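Local coordinates for protein extracellular ligand-binding receptor (PDB 4F06) that binds p-hydroxybenzoic acid as the solute-binding protein of an ABC transporter, and so probably delivers lignin-derived benzoates for uptake, at residues V128-V133 with K226-G231; V142-S147 with D154-F159; K213-I216 with L220-G223. One frame throughout, in Å; residues are numbered along the deposited sequence.

How the contacts relate
All three contacts belong to one lobe of the periplasmic binding protein, built on the sheet of strands 141-147, 197-201 and 226-230. Contacts 1 and 2 are buried helix-on-sheet packing, about 10 Å apart between centres, and touch where the F159 ring of contact 2 meets A131 of contact 1. Contact 3 lies farther out, about 17 Å from contact 1 between centres, in the turn that leads from helix 206-217 into the strand used by contact 1. The chemistry follows the place: methyl groups, a selenomethionine, an aromatic ring and, in contact 2, the salt-bridged acid E156 in the core, then a weak backbone bond, a bridging water and a lysine over a tyrosine in the partly buried turn.

Contact 1: residues V128-V133 with K226-G231; sequences VPAAKV and KLMSTG
Helix 123-136 packs on strand 226-230, whose M228 CA faces that of A130 across 6.9 Å, as part of the helix-on-sheet layering of an alpha/beta lobe of the periplasmic binding protein fold. The contact is small, 158 Å² in all, and is carried by three buried residues: A130 and V133, one helical turn apart, and M228, a selenomethionine in this structure. A130 and V133 point their CB atoms at the strand, and M228 points back. The M228 chain starts with CG anti to the backbone N (chi1 174°), then bends at both following torsions, which folds it along the helix from A130 to V133. Its CG lies 3.8 Å from A130 CB, while SE passes the same methyl at 4.1 Å. The small A130 side chain probably lets the strand come this close, and V133 covers the end of the M228 chain, the two side chains crossing at about a right angle. F199 and T252 of the flanking strands also touch A130, and F360 borders V133. On the other side of strand 226-230, S229 OG donates to T230 O from above the carbonyl plane. M228 ends in its methyl, with M228 CE 3.6 Å from V133 CG1.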
ATOM      1  N   VAL A 128       5.634  -0.649  12.634  1.00  6.77           N
ATOM      2  CA  VAL A 128       5.736  -0.989  14.072  1.00  7.66           C
ATOM      3  C   VAL A 128       5.973  -2.507  14.224  1.00  8.22           C
ATOM      4  O   VAL A 128       6.859  -2.894  14.998  1.00  8.44           O
ATOM      5  CB  VAL A 128       4.492  -0.443  14.803  1.00  8.84           C
ATOM      6  CG1 VAL A 128       4.319  -1.098  16.183  1.00 11.55           C
ATOM      7  CG2 VAL A 128       4.610   1.085  14.941  1.00  9.68           C
ATOM      8  N   PRO A 129       5.226  -3.393  13.509  1.00  7.74           N
ATOM      9  CA  PRO A 129       5.575  -4.821  13.612  1.00  8.54           C
ATOM     10  C   PRO A 129       6.979  -5.162  13.112  1.00  8.10           C
ATOM     11  O   PRO A 129       7.603  -6.068  13.664  1.00  9.72           O
ATOM     12  CB  PRO A 129       4.469  -5.499  12.773  1.00  9.23           C
ATOM     13  CG  PRO A 129       3.274  -4.583  12.977  1.00  9.67           C
ATOM     14  CD  PRO A 129       3.909  -3.202  12.869  1.00  8.85           C
ATOM     15  N   ALA A 130       7.476  -4.476  12.079  1.00  8.39           N
ATOM     16  CA  ALA A 130       8.833  -4.743  11.599  1.00  7.67           C
ATOM     17  C   ALA A 130       9.828  -4.490  12.707  1.00  8.13           C
ATOM     18  O   ALA A 130      10.788  -5.275  12.852  1.00  9.59           O
ATOM     19  CB  ALA A 130       9.166  -3.884  10.388  1.00  8.39           C
ATOM     20  N   ALA A 131       9.638  -3.415  13.494  1.00  8.59           N
ATOM     21  CA  ALA A 131      10.585  -3.119  14.584  1.00  8.97           C
ATOM     22  C   ALA A 131      10.491  -4.152  15.702  1.00  8.97           C
ATOM     23  O   ALA A 131      11.513  -4.490  16.319  1.00 10.50           O
ATOM     24  CB  ALA A 131      10.329  -1.710  15.119  1.00 10.08           C
ATOM     25  N   LYS A 132       9.266  -4.611  15.981  0.50  9.43           N
ATOM     26  CA  LYS A 132       9.068  -5.685  16.964  0.50  9.84           C
ATOM     27  C   LYS A 132       9.762  -6.971  16.520  0.50  9.19           C
ATOM     28  O   LYS A 132      10.490  -7.604  17.292  0.50 11.78           O
ATOM     29  CB  LYS A 132       7.554  -5.910  17.149  0.50 12.53           C
ATOM     30  CG  LYS A 132       6.881  -4.822  18.013  0.50 16.03           C
ATOM     31  CD  LYS A 132       5.376  -5.014  18.256  0.50 21.22           C
ATOM     32  CE  LYS A 132       4.884  -4.200  19.455  0.50 31.26           C
ATOM     33  NZ  LYS A 132       3.660  -4.747  20.127  0.50 36.69           N
ATOM     34  N   VAL A 133       9.609  -7.323  15.258  1.00  9.17           N
ATOM     35  CA  VAL A 133      10.238  -8.534  14.740  1.00 10.30           C
ATOM     36  C   VAL A 133      11.770  -8.387  14.725  1.00 10.10           C
ATOM     37  O   VAL A 133      12.503  -9.318  15.032  1.00 11.80           O
ATOM     38  CB  VAL A 133       9.732  -8.912  13.333  1.00 11.50           C
ATOM     39  CG1 VAL A 133      10.524 -10.107  12.781  1.00 13.02           C
ATOM     40  CG2 VAL A 133       8.263  -9.268  13.388  1.00 13.17           C
ATOM     41  N   LYS A 226      21.214  -8.656   7.752  1.00 12.38           N
ATOM     42  CA  LYS A 226      19.862  -9.104   7.422  1.00 13.06           C
ATOM     43  C   LYS A 226      19.049  -7.913   6.892  1.00 10.72           C
ATOM     44  O   LYS A 226      19.336  -6.758   7.200  1.00 13.77           O
ATOM     45  CB  LYS A 226      19.162  -9.718   8.637  1.00 15.86           C
ATOM     46  CG  LYS A 226      19.900 -10.909   9.192  1.00 21.70           C
ATOM     47  CD  LYS A 226      19.202 -11.410  10.441  1.00 27.16           C
ATOM     48  CE  LYS A 226      19.856 -12.687  10.974  1.00 31.59           C
ATOM     49  NZ  LYS A 226      18.974 -13.372  11.951  1.00 46.33           N
ATOM     50  N   LEU A 227      18.066  -8.206   6.041  1.00 11.12           N
ATOM     51  CA  LEU A 227      17.178  -7.167   5.549  1.00  9.63           C
ATOM     52  C   LEU A 227      15.783  -7.350   6.095  1.00 10.30           C
ATOM     53  O   LEU A 227      15.150  -8.425   5.907  1.00 12.82           O
ATOM     54  CB  LEU A 227      17.141  -7.196   4.032  1.00 11.34           C
ATOM     55  CG  LEU A 227      16.277  -6.126   3.346  1.00 11.73           C
ATOM     56  CD1 LEU A 227      16.784  -4.752   3.705  1.00 13.08           C
ATOM     57  CD2 LEU A 227      16.284  -6.261   1.818  1.00 14.10           C
HETATM   58  N   MSE A 228      15.297  -6.294   6.763  1.00  9.21           N
HETATM   59  CA  MSE A 228      13.887  -6.183   7.165  1.00 10.76           C
HETATM   60  C   MSE A 228      13.321  -5.022   6.342  1.00  9.74           C
HETATM   61  O   MSE A 228      13.928  -3.939   6.219  1.00 12.13           O
HETATM   62  CB  MSE A 228      13.755  -5.872   8.659  1.00 12.05           C
HETATM   63  CG  MSE A 228      12.308  -5.599   9.160  1.00 12.92           C
HETATM   64 SE   MSE A 228      11.116  -7.145   8.940  0.75 14.91          SE
HETATM   65  CE  MSE A 228      11.928  -8.105  10.175  1.00 14.24           C
ATOM     66  N   SER A 229      12.178  -5.252   5.755  1.00  9.74           N
ATOM     67  CA  SER A 229      11.559  -4.220   4.953  1.00  8.51           C
ATOM     68  C   SER A 229      10.081  -4.201   5.227  1.00  7.44           C
ATOM     69  O   SER A 229       9.541  -5.145   5.800  1.00  8.34           O
ATOM     70  CB  SER A 229      11.821  -4.462   3.468  1.00  9.97           C
ATOM     71  OG  SER A 229      11.209  -5.640   3.009  1.00 13.39           O
ATOM     72  N   THR A 230       9.377  -3.154   4.790  1.00  8.20           N
ATOM     73  CA  THR A 230       7.950  -3.295   4.596  1.00  7.81           C
ATOM     74  C   THR A 230       7.781  -4.052   3.263  1.00  7.19           C
ATOM     75  O   THR A 230       8.681  -4.140   2.397  1.00  8.15           O
ATOM     76  CB  THR A 230       7.243  -1.958   4.612  1.00  8.37           C
ATOM     77  OG1 THR A 230       7.797  -1.127   3.574  1.00  9.21           O
ATOM     78  CG2 THR A 230       7.387  -1.265   5.959  1.00 10.33           C
ATOM     79  N   GLY A 231       6.584  -4.573   3.078  1.00  6.16           N
ATOM     80  CA  GLY A 231       6.304  -5.409   1.889  1.00  6.89           C
ATOM     81  C   GLY A 231       6.373  -4.652   0.575  1.00  6.15           C
ATOM     82  O   GLY A 231       6.455  -5.273  -0.480  1.00  7.06           O
TER

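Contact 2: residues V142-S147 with D154-F159; sequences VAIAVS and DAETAF
The F159 ring is met obliquely by methyls of V142 and I144. V142 CG1 approaches F159 CE1 at 3.6 Å, the two side chains coming from opposite directions, and I144 CD1 lies 3.9 Å from CD1 of the same ring. Beyond these segments, the ring stacks with F199 and meets F163 with the planes at about 35°. F159 CG is anti to the backbone N (chi1 -166°), which carries the ring off the helix over the start of strand 141-147. The other flat group, the carboxylate of E156, is carried past I144 and V146 on an extended chain toward strand 169-176. Its CG packs on I144 CG2 at 4.1 Å, its OE1 lies 4.0 Å from V146 CG2, and both pairs of side chains cross at about a right angle. Salt bridges from OE1 to R175 and from OE2 to K160 engage both oxygens of this buried acid. Farther along, V146 CG1 rests 4.3 Å from A155 CB. With segments 142-147 and 154-159 running nearly antiparallel, at 156°, this is the first half of the beta-alpha-beta unit of strand 141-147, helix 150-165 and strand 169-176, the right-handed crossover typical of Rossmann-like sheets.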
ATOM      1  N   VAL A 142      20.765  -1.249  13.924  1.00  9.99           N
ATOM      2  CA  VAL A 142      20.062  -1.192  12.648  1.00  9.91           C
ATOM      3  C   VAL A 142      20.452   0.053  11.865  1.00  8.70           C
ATOM      4  O   VAL A 142      20.600   1.142  12.450  1.00 10.09           O
ATOM      5  CB  VAL A 142      18.533  -1.225  12.884  1.00  9.72           C
ATOM      6  CG1 VAL A 142      17.757  -0.846  11.615  1.00 10.57           C
ATOM      7  CG2 VAL A 142      18.105  -2.628  13.332  1.00 11.11           C
ATOM      8  N   ALA A 143      20.651  -0.117  10.549  1.00  8.70           N
ATOM      9  CA  ALA A 143      20.761   1.007   9.622  1.00  8.33           C
ATOM     10  C   ALA A 143      19.413   1.151   8.918  1.00  8.22           C
ATOM     11  O   ALA A 143      18.905   0.184   8.304  1.00  9.31           O
ATOM     12  CB  ALA A 143      21.838   0.725   8.566  1.00 11.31           C
ATOM     13  N   ILE A 144      18.827   2.343   9.039  1.00  8.07           N
ATOM     14  CA  ILE A 144      17.589   2.660   8.324  1.00  6.87           C
ATOM     15  C   ILE A 144      17.906   3.336   7.001  1.00  8.22           C
ATOM     16  O   ILE A 144      18.693   4.278   6.994  1.00  9.37           O
ATOM     17  CB  ILE A 144      16.669   3.572   9.176  1.00  7.24           C
ATOM     18  CG1 ILE A 144      16.258   2.882  10.507  1.00  8.71           C
ATOM     19  CG2 ILE A 144      15.464   4.057   8.363  1.00  9.38           C
ATOM     20  CD1 ILE A 144      15.508   3.801  11.464  1.00 10.69           C
ATOM     21  N   ALA A 145      17.257   2.900   5.928  1.00  7.29           N
ATOM     22  CA  ALA A 145      17.419   3.566   4.639  1.00  8.14           C
ATOM     23  C   ALA A 145      16.008   3.725   4.073  1.00  7.31           C
ATOM     24  O   ALA A 145      15.323   2.716   3.818  1.00  8.38           O
ATOM     25  CB  ALA A 145      18.269   2.738   3.669  1.00  9.98           C
ATOM     26  N   VAL A 146      15.544   4.974   3.902  1.00  6.51           N
ATOM     27  CA  VAL A 146      14.203   5.188   3.402  1.00  6.65           C
ATOM     28  C   VAL A 146      14.203   6.221   2.304  1.00  7.23           C
ATOM     29  O   VAL A 146      15.044   7.150   2.317  1.00  7.68           O
ATOM     30  CB  VAL A 146      13.234   5.688   4.509  1.00  7.26           C
ATOM     31  CG1 VAL A 146      13.033   4.626   5.562  1.00  8.60           C
ATOM     32  CG2 VAL A 146      13.688   7.018   5.138  1.00  8.57           C
ATOM     33  N   SER A 147      13.276   6.106   1.338  1.00  7.11           N
ATOM     34  CA  SER A 147      13.128   7.172   0.337  1.00  7.56           C
ATOM     35  C   SER A 147      12.752   8.475   1.059  1.00  7.31           C
ATOM     36  O   SER A 147      11.914   8.489   1.974  1.00  7.37           O
ATOM     37  CB  SER A 147      12.090   6.797  -0.704  1.00  8.08           C
ATOM     38  OG  SER A 147      12.539   5.651  -1.399  1.00  8.46           O
ATOM     39  N   ASP A 154       7.747   8.781   7.600  1.00  7.37           N
ATOM     40  CA  ASP A 154       6.902   8.078   8.569  1.00  7.18           C
ATOM     41  C   ASP A 154       7.567   6.739   8.968  1.00  6.90           C
ATOM     42  O   ASP A 154       7.619   6.384  10.133  1.00  7.48           O
ATOM     43  CB  ASP A 154       5.544   7.729   7.984  1.00  8.12           C
ATOM     44  CG  ASP A 154       4.482   8.802   8.097  1.00  8.97           C
ATOM     45  OD1 ASP A 154       4.715   9.929   8.521  1.00 11.77           O
ATOM     46  OD2 ASP A 154       3.367   8.482   7.628  1.00 10.29           O
ATOM     47  N   ALA A 155       8.042   5.974   7.995  1.00  6.62           N
ATOM     48  CA  ALA A 155       8.638   4.653   8.286  1.00  6.93           C
ATOM     49  C   ALA A 155       9.867   4.804   9.180  1.00  6.94           C
ATOM     50  O   ALA A 155      10.057   4.037  10.133  1.00  7.13           O
ATOM     51  CB  ALA A 155       9.037   3.912   7.004  1.00  7.51           C
ATOM     52  N   GLU A 156      10.736   5.788   8.869  1.00  6.95           N
ATOM     53  CA  GLU A 156      11.903   6.015   9.703  1.00  7.33           C
ATOM     54  C   GLU A 156      11.492   6.337  11.142  1.00  6.94           C
ATOM     55  O   GLU A 156      12.077   5.795  12.094  1.00  8.43           O
ATOM     56  CB  GLU A 156      12.744   7.144   9.096  1.00  7.85           C
ATOM     57  CG  GLU A 156      13.924   7.540   9.980  1.00 10.03           C
ATOM     58  CD  GLU A 156      14.711   8.701   9.418  1.00 11.57           C
ATOM     59  OE1 GLU A 156      14.365   9.243   8.391  1.00 12.81           O
ATOM     60  OE2 GLU A 156      15.682   9.117  10.092  1.00 15.11           O
ATOM     61  N   THR A 157      10.549   7.261  11.315  1.00  7.19           N
ATOM     62  CA  THR A 157      10.110   7.703  12.658  1.00  8.06           C
ATOM     63  C   THR A 157       9.511   6.516  13.411  1.00  8.09           C
ATOM     64  O   THR A 157       9.858   6.256  14.574  1.00  9.36           O
ATOM     65  CB  THR A 157       9.082   8.824  12.500  1.00  9.46           C
ATOM     66  OG1 THR A 157       9.714   9.907  11.809  1.00 12.34           O
ATOM     67  CG2 THR A 157       8.610   9.260  13.870  1.00 11.13           C
ATOM     68  N   ALA A 158       8.652   5.744  12.727  1.00  7.23           N
ATOM     69  CA  ALA A 158       8.007   4.603  13.374  1.00  7.62           C
ATOM     70  C   ALA A 158       9.031   3.561  13.806  1.00  7.88           C
ATOM     71  O   ALA A 158       8.962   2.990  14.920  1.00  8.80           O
ATOM     72  CB  ALA A 158       7.013   3.965  12.409  1.00  7.92           C
ATOM     73  N   PHE A 159       9.997   3.259  12.924  1.00  7.22           N
ATOM     74  CA  PHE A 159      10.982   2.237  13.270  1.00  7.76           C
ATOM     75  C   PHE A 159      11.882   2.716  14.418  1.00  8.01           C
ATOM     76  O   PHE A 159      12.121   1.957  15.374  1.00  8.58           O
ATOM     77  CB  PHE A 159      11.850   1.838  12.053  1.00  7.05           C
ATOM     78  CG  PHE A 159      12.616   0.588  12.309  1.00  7.91           C
ATOM     79  CD1 PHE A 159      13.839   0.608  12.976  1.00  8.33           C
ATOM     80  CD2 PHE A 159      12.086  -0.637  11.931  1.00  8.73           C
ATOM     81  CE1 PHE A 159      14.531  -0.574  13.254  1.00  8.88           C
ATOM     82  CE2 PHE A 159      12.779  -1.822  12.165  1.00  8.78           C
ATOM     83  CZ  PHE A 159      13.993  -1.792  12.853  1.00  8.52           C
TER

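Contact 3: residues K213-I216 with L220-G223; sequences KAYI and LKAG
Y215 lies against the turn that follows its own helix, with its ring against L220 and K221. From CB, its CG stands anti to the backbone N (chi1 160°), beside the carbonyl carbon, which brings the ring round to the turn. On one side of the ring, CD1 packs 3.7 Å from L220 CB, an oblique approach; CE1, next along, lies 3.7 Å from K221 N, which sits over a face. Across the ring, CE2 meets K221 CB and CG, and CZ comes within 3.5 Å of K221 CB. At the tip, OH touches K221 CG at 3.5 Å and hydrogen-bonds to V225 O, tying the helix to the chain just before strand 226-230. A phenylalanine here would probably keep much of the cover over K221 but leave V225 O without this hydroxyl partner. K221 extends across the ring, then runs beside I216, K221 CD to I216 CG1 at 4.0 Å, the two side chains pointing the same way. A bend at its last torsion (chi4 -58°) turns NZ off the line of the chain, where it hydrogen-bonds to L247 O. Between the backbones, L220 N gives a weak bond to Y215 O, 3.1 Å long and bent to 130°, and one water bridges I216 O to A222 N, donating to the first and accepting from the second. L220 packs on M187, I190 and K191 of helix 184-193, and together with Y215 on I198 of strand 197-201, while K221 also reaches I249, so that the turn connecting helix 206-217 to strand 226-230 lies against helix 184-193 and strand 197-201.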
ATOM      1  N   LYS A 213      18.658  -5.466  -5.366  1.00  8.07           N
ATOM      2  CA  LYS A 213      19.743  -6.012  -6.163  1.00 10.17           C
ATOM      3  C   LYS A 213      21.085  -5.489  -5.682  1.00  9.41           C
ATOM      4  O   LYS A 213      22.054  -6.238  -5.661  1.00  9.99           O
ATOM      5  CB  LYS A 213      19.510  -5.678  -7.623  1.00 11.79           C
ATOM      6  CG  LYS A 213      18.476  -6.571  -8.270  1.00 13.44           C
ATOM      7  CD  LYS A 213      18.289  -6.214  -9.737  1.00 19.82           C
ATOM      8  CE  LYS A 213      17.465  -7.245 -10.518  1.00 19.27           C
ATOM      9  NZ  LYS A 213      18.229  -8.498 -10.842  1.00 18.19           N
ATOM     10  N   ALA A 214      21.192  -4.218  -5.287  1.00  8.80           N
ATOM     11  CA  ALA A 214      22.449  -3.686  -4.769  1.00  7.97           C
ATOM     12  C   ALA A 214      22.827  -4.316  -3.437  1.00  7.59           C
ATOM     13  O   ALA A 214      24.016  -4.532  -3.173  1.00  9.49           O
ATOM     14  CB  ALA A 214      22.351  -2.180  -4.634  1.00  9.40           C
ATOM     15  N   TYR A 215      21.832  -4.549  -2.572  1.00  8.13           N
ATOM     16  CA  TYR A 215      22.064  -5.194  -1.251  1.00  8.14           C
ATOM     17  C   TYR A 215      22.708  -6.586  -1.464  1.00  8.65           C
ATOM     18  O   TYR A 215      23.669  -6.973  -0.771  1.00  9.86           O
ATOM     19  CB  TYR A 215      20.709  -5.245  -0.519  1.00  8.79           C
ATOM     20  CG  TYR A 215      20.591  -6.236   0.586  1.00  8.24           C
ATOM     21  CD1 TYR A 215      21.268  -6.046   1.785  1.00  9.14           C
ATOM     22  CD2 TYR A 215      19.763  -7.331   0.446  1.00  9.47           C
ATOM     23  CE1 TYR A 215      21.184  -6.961   2.833  1.00 10.11           C
ATOM     24  CE2 TYR A 215      19.614  -8.259   1.501  1.00 10.07           C
ATOM     25  CZ  TYR A 215      20.324  -8.069   2.690  1.00  9.02           C
ATOM     26  OH  TYR A 215      20.187  -9.006   3.681  1.00 10.48           O
ATOM     27  N   ILE A 216      22.174  -7.338  -2.424  1.00  8.26           N
ATOM     28  CA  ILE A 216      22.710  -8.667  -2.728  1.00  8.74           C
ATOM     29  C   ILE A 216      24.061  -8.554  -3.446  1.00  9.35           C
ATOM     30  O   ILE A 216      25.039  -9.219  -3.059  1.00  9.77           O
ATOM     31  CB  ILE A 216      21.725  -9.441  -3.611  1.00  8.81           C
ATOM     32  CG1 ILE A 216      20.419  -9.718  -2.859  1.00 10.04           C
ATOM     33  CG2 ILE A 216      22.365 -10.729  -4.141  1.00 12.24           C
ATOM     34  CD1 ILE A 216      19.290 -10.109  -3.787  1.00 11.06           C
ATOM     35  N   LEU A 220      26.197  -7.621   0.991  1.00  9.61           N
ATOM     36  CA  LEU A 220      25.741  -7.421   2.370  1.00  9.11           C
ATOM     37  C   LEU A 220      24.948  -8.610   2.886  1.00  9.39           C
ATOM     38  O   LEU A 220      25.092  -9.012   4.039  1.00 10.95           O
ATOM     39  CB  LEU A 220      24.925  -6.134   2.506  1.00  9.83           C
ATOM     40  CG  LEU A 220      25.759  -4.846   2.529  1.00 11.48           C
ATOM     41  CD1 LEU A 220      26.390  -4.534   1.157  1.00 16.65           C
ATOM     42  CD2 LEU A 220      24.915  -3.683   2.993  1.00 15.12           C
ATOM     43  N   LYS A 221      24.094  -9.177   2.024  1.00  9.38           N
ATOM     44  CA  LYS A 221      23.249 -10.290   2.417  1.00  9.81           C
ATOM     45  C   LYS A 221      24.143 -11.492   2.803  1.00 10.11           C
ATOM     46  O   LYS A 221      23.934 -12.125   3.863  1.00 11.45           O
ATOM     47  CB  LYS A 221      22.307 -10.640   1.269  1.00 10.49           C
ATOM     48  CG  LYS A 221      21.230 -11.647   1.698  1.00 10.45           C
ATOM     49  CD  LYS A 221      20.265 -11.894   0.509  1.00 10.65           C
ATOM     50  CE  LYS A 221      18.981 -12.640   0.862  1.00 12.81           C
ATOM     51  NZ  LYS A 221      19.383 -13.928   1.456  1.00 17.15           N
ATOM     52  N   ALA A 222      25.129 -11.816   1.964  1.00  9.70           N
ATOM     53  CA  ALA A 222      26.013 -12.943   2.259  1.00 10.46           C
ATOM     54  C   ALA A 222      26.935 -12.652   3.437  1.00 10.14           C
ATOM     55  O   ALA A 222      27.432 -13.593   4.049  1.00 11.67           O
ATOM     56  CB  ALA A 222      26.826 -13.275   1.035  1.00 12.37           C
ATOM     57  N   GLY A 223      27.125 -11.376   3.763  1.00 10.62           N
ATOM     58  CA  GLY A 223      27.948 -10.913   4.871  1.00 12.65           C
ATOM     59  C   GLY A 223      27.165 -10.922   6.183  1.00 13.08           C
ATOM     60  O   GLY A 223      27.703 -10.545   7.205  1.00 17.73           O
TER
HETATM   61  O   HOH W   1      25.115 -10.959  -0.819  1.00 11.86           O